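Long-range contact in beta-lactamase (Burkholderia cenocepacia, PDB 5E2G), which probably hydrolyses beta-lactams to substituted beta-amino acids and belongs to the class C beta-lactamase family: residues 69-74 with 173-178. Sequence-based numbering, arbitrary orientation.
Sequences ATLASD and EQRLFP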
loop_
_atom_site.group_PDB
_atom_site.type_symbol
_atom_site.label_atom_id
_atom_site.label_comp_id
_atom_site.label_asym_id
_atom_site.label_seq_id
_atom_site.Cartn_x
_atom_site.Cartn_y
_atom_site.Cartn_z
ATOM N N ALA A 69 3.380 -4.102 -5.974
ATOM C CA ALA A 69 4.797 -3.827 -6.197
ATOM C C ALA A 69 5.659 -5.029 -5.834
ATOM O O ALA A 69 6.640 -5.329 -6.520
ATOM C CB ALA A 69 5.224 -2.604 -5.388
ATOM N N THR A 70 5.308 -5.732 -4.756
ATOM C CA THR A 70 6.072 -6.908 -4.365
ATOM C C THR A 70 5.985 -7.991 -5.427
ATOM O O THR A 70 6.986 -8.646 -5.743
ATOM C CB THR A 70 5.566 -7.429 -3.024
ATOM O OG1 THR A 70 5.678 -6.388 -2.050
ATOM C CG2 THR A 70 6.381 -8.631 -2.568
ATOM N N LEU A 71 4.793 -8.192 -5.990
ATOM C CA LEU A 71 4.622 -9.173 -7.056
ATOM C C LEU A 71 5.473 -8.822 -8.270
ATOM O O LEU A 71 6.135 -9.693 -8.850
ATOM C CB LEU A 71 3.148 -9.266 -7.440
ATOM C CG LEU A 71 2.833 -10.359 -8.452
ATOM C CD1 LEU A 71 2.870 -11.723 -7.786
ATOM C CD2 LEU A 71 1.494 -10.089 -9.112
ATOM N N ALA A 72 5.465 -7.542 -8.668
ATOM C CA ALA A 72 6.260 -7.101 -9.808
ATOM C C ALA A 72 7.740 -7.263 -9.525
ATOM O O ALA A 72 8.514 -7.643 -10.409
ATOM C CB ALA A 72 5.936 -5.649 -10.149
ATOM N N SER A 73 8.145 -6.977 -8.289
ATOM C CA SER A 73 9.524 -7.178 -7.869
ATOM C C SER A 73 9.898 -8.653 -7.934
ATOM O O SER A 73 11.017 -9.005 -8.325
ATOM C CB SER A 73 9.698 -6.617 -6.457
ATOM O OG SER A 73 11.046 -6.615 -6.051
ATOM N N ASP A 74 8.963 -9.535 -7.589
ATOM C CA ASP A 74 9.253 -10.960 -7.678
ATOM C C ASP A 74 9.418 -11.411 -9.126
ATOM O O ASP A 74 10.355 -12.150 -9.447
ATOM C CB ASP A 74 8.164 -11.769 -6.995
ATOM C CG ASP A 74 8.523 -13.218 -6.924
ATOM O OD1 ASP A 74 9.330 -13.575 -6.034
ATOM O OD2 ASP A 74 8.000 -14.002 -7.748
ATOM N N GLU A 173 -3.644 -14.331 -4.733
ATOM C CA GLU A 173 -4.219 -15.237 -3.745
ATOM C C GLU A 173 -3.575 -16.623 -3.732
ATOM O O GLU A 173 -3.550 -17.270 -2.679
ATOM C CB GLU A 173 -5.732 -15.341 -3.982
ATOM C CG GLU A 173 -6.412 -13.957 -3.957
ATOM C CD GLU A 173 -7.936 -13.996 -4.008
ATOM O OE1 GLU A 173 -8.515 -14.985 -4.512
ATOM O OE2 GLU A 173 -8.560 -13.025 -3.536
ATOM N N GLN A 174 -3.040 -17.095 -4.854
ATOM C CA GLN A 174 -2.436 -18.419 -4.901
ATOM C C GLN A 174 -0.915 -18.384 -4.881
ATOM O O GLN A 174 -0.289 -19.447 -4.816
ATOM C CB GLN A 174 -2.908 -19.183 -6.147
ATOM C CG GLN A 174 -4.414 -19.211 -6.339
ATOM C CD GLN A 174 -5.150 -19.813 -5.155
ATOM O OE1 GLN A 174 -4.649 -20.720 -4.487
ATOM N NE2 GLN A 174 -6.346 -19.303 -4.885
ATOM N N ARG A 175 -0.310 -17.198 -4.944
ATOM C CA ARG A 175 1.138 -17.075 -5.000
ATOM C C ARG A 175 1.625 -16.163 -3.889
ATOM O O ARG A 175 2.238 -16.632 -2.932
ATOM C CB ARG A 175 1.569 -16.534 -6.361
ATOM C CG ARG A 175 2.973 -16.886 -6.801
ATOM C CD ARG A 175 3.413 -16.143 -8.102
ATOM N NE ARG A 175 4.865 -16.013 -8.249
ATOM C CZ ARG A 175 5.696 -17.009 -8.542
ATOM N NH1 ARG A 175 5.232 -18.241 -8.714
ATOM N NH2 ARG A 175 6.999 -16.774 -8.647
ATOM N N LEU A 176 1.351 -14.861 -3.993
ATOM C CA LEU A 176 1.969 -13.902 -3.079
ATOM C C LEU A 176 1.488 -14.095 -1.644
ATOM O O LEU A 176 2.300 -14.286 -0.732
ATOM C CB LEU A 176 1.701 -12.469 -3.545
ATOM C CG LEU A 176 2.340 -11.397 -2.655
ATOM C CD1 LEU A 176 3.850 -11.515 -2.691
ATOM C CD2 LEU A 176 1.915 -9.986 -3.021
ATOM N N PHE A 177 0.168 -14.028 -1.424
ATOM C CA PHE A 177 -0.380 -14.074 -0.067
ATOM C C PHE A 177 0.022 -15.335 0.686
ATOM O O PHE A 177 0.523 -15.214 1.815
ATOM C CB PHE A 177 -1.906 -13.935 -0.107
ATOM C CG PHE A 177 -2.405 -12.647 -0.717
ATOM C CD1 PHE A 177 -1.578 -11.536 -0.849
ATOM C CD2 PHE A 177 -3.720 -12.550 -1.150
ATOM C CE1 PHE A 177 -2.050 -10.366 -1.397
ATOM C CE2 PHE A 177 -4.197 -11.382 -1.701
ATOM C CZ PHE A 177 -3.363 -10.290 -1.825
ATOM N N PRO A 178 -0.151 -16.551 0.148
ATOM C CA PRO A 178 0.302 -17.733 0.899
ATOM C C PRO A 178 1.803 -17.785 1.105
ATOM O O PRO A 178 2.257 -18.414 2.065
ATOM C CB PRO A 178 -0.183 -18.912 0.042
ATOM C CG PRO A 178 -0.398 -18.350 -1.302
ATOM C CD PRO A 178 -0.836 -16.941 -1.096
#
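Asp74 and Arg175 both carry CG anti to the backbone N, and the arginine chain then runs extended from CG to NE; carboxylate and guanidinium thus come from opposite directions, and OD2 of Asp74 reaches the edge of the guanidinium at NH2. The two residues join, in the serine beta-lactamase fold, helix 64-77, whose start probably carries the SxxK motif, to helix 168-180 in the helical part of the molecule. The short segments cross nearly at right angles (102°) with axes 10.8 Å apart, a wide spacing that the long arginine chain can span to reach Asp74, while leucines fill the buried apolar region between the helices. NH2 of Arg175 donates to OD2 of Asp74 over 3.1 Å in an almost straight salt bridge. The oxygen lies in the guanidinium plane and is approached nearly along its C-O bond, yet the planes of the two groups are 56° apart. The pair is held by one bond and not by the two of a bidentate pairing, NE of Arg175 being 3.8 Å from OD2 of Asp74. Arg245 makes a second salt bridge to the same OD2, so one buried acid serves two arginines; its charge probably eases the closeness of their guanidinium groups.

The rest of the contact is apolar. Leu176 sets out toward helix 64-77, crossing Thr70 at about a right angle, and its CD1 touches Thr70 CG2 at 3.8 Å. Threonine suits this place because its two branches divide the work: CG2 packs against the leucine while OG1 bonds back to the carbonyl of Thr66. Leu71 packs more loosely between the helices and also touches Thr160 and Met164 of helix 150-164. Its CD1 lies 4.5 Å from Leu176 CB and equally far from CD of Arg175, the last methylene before the guanidinium.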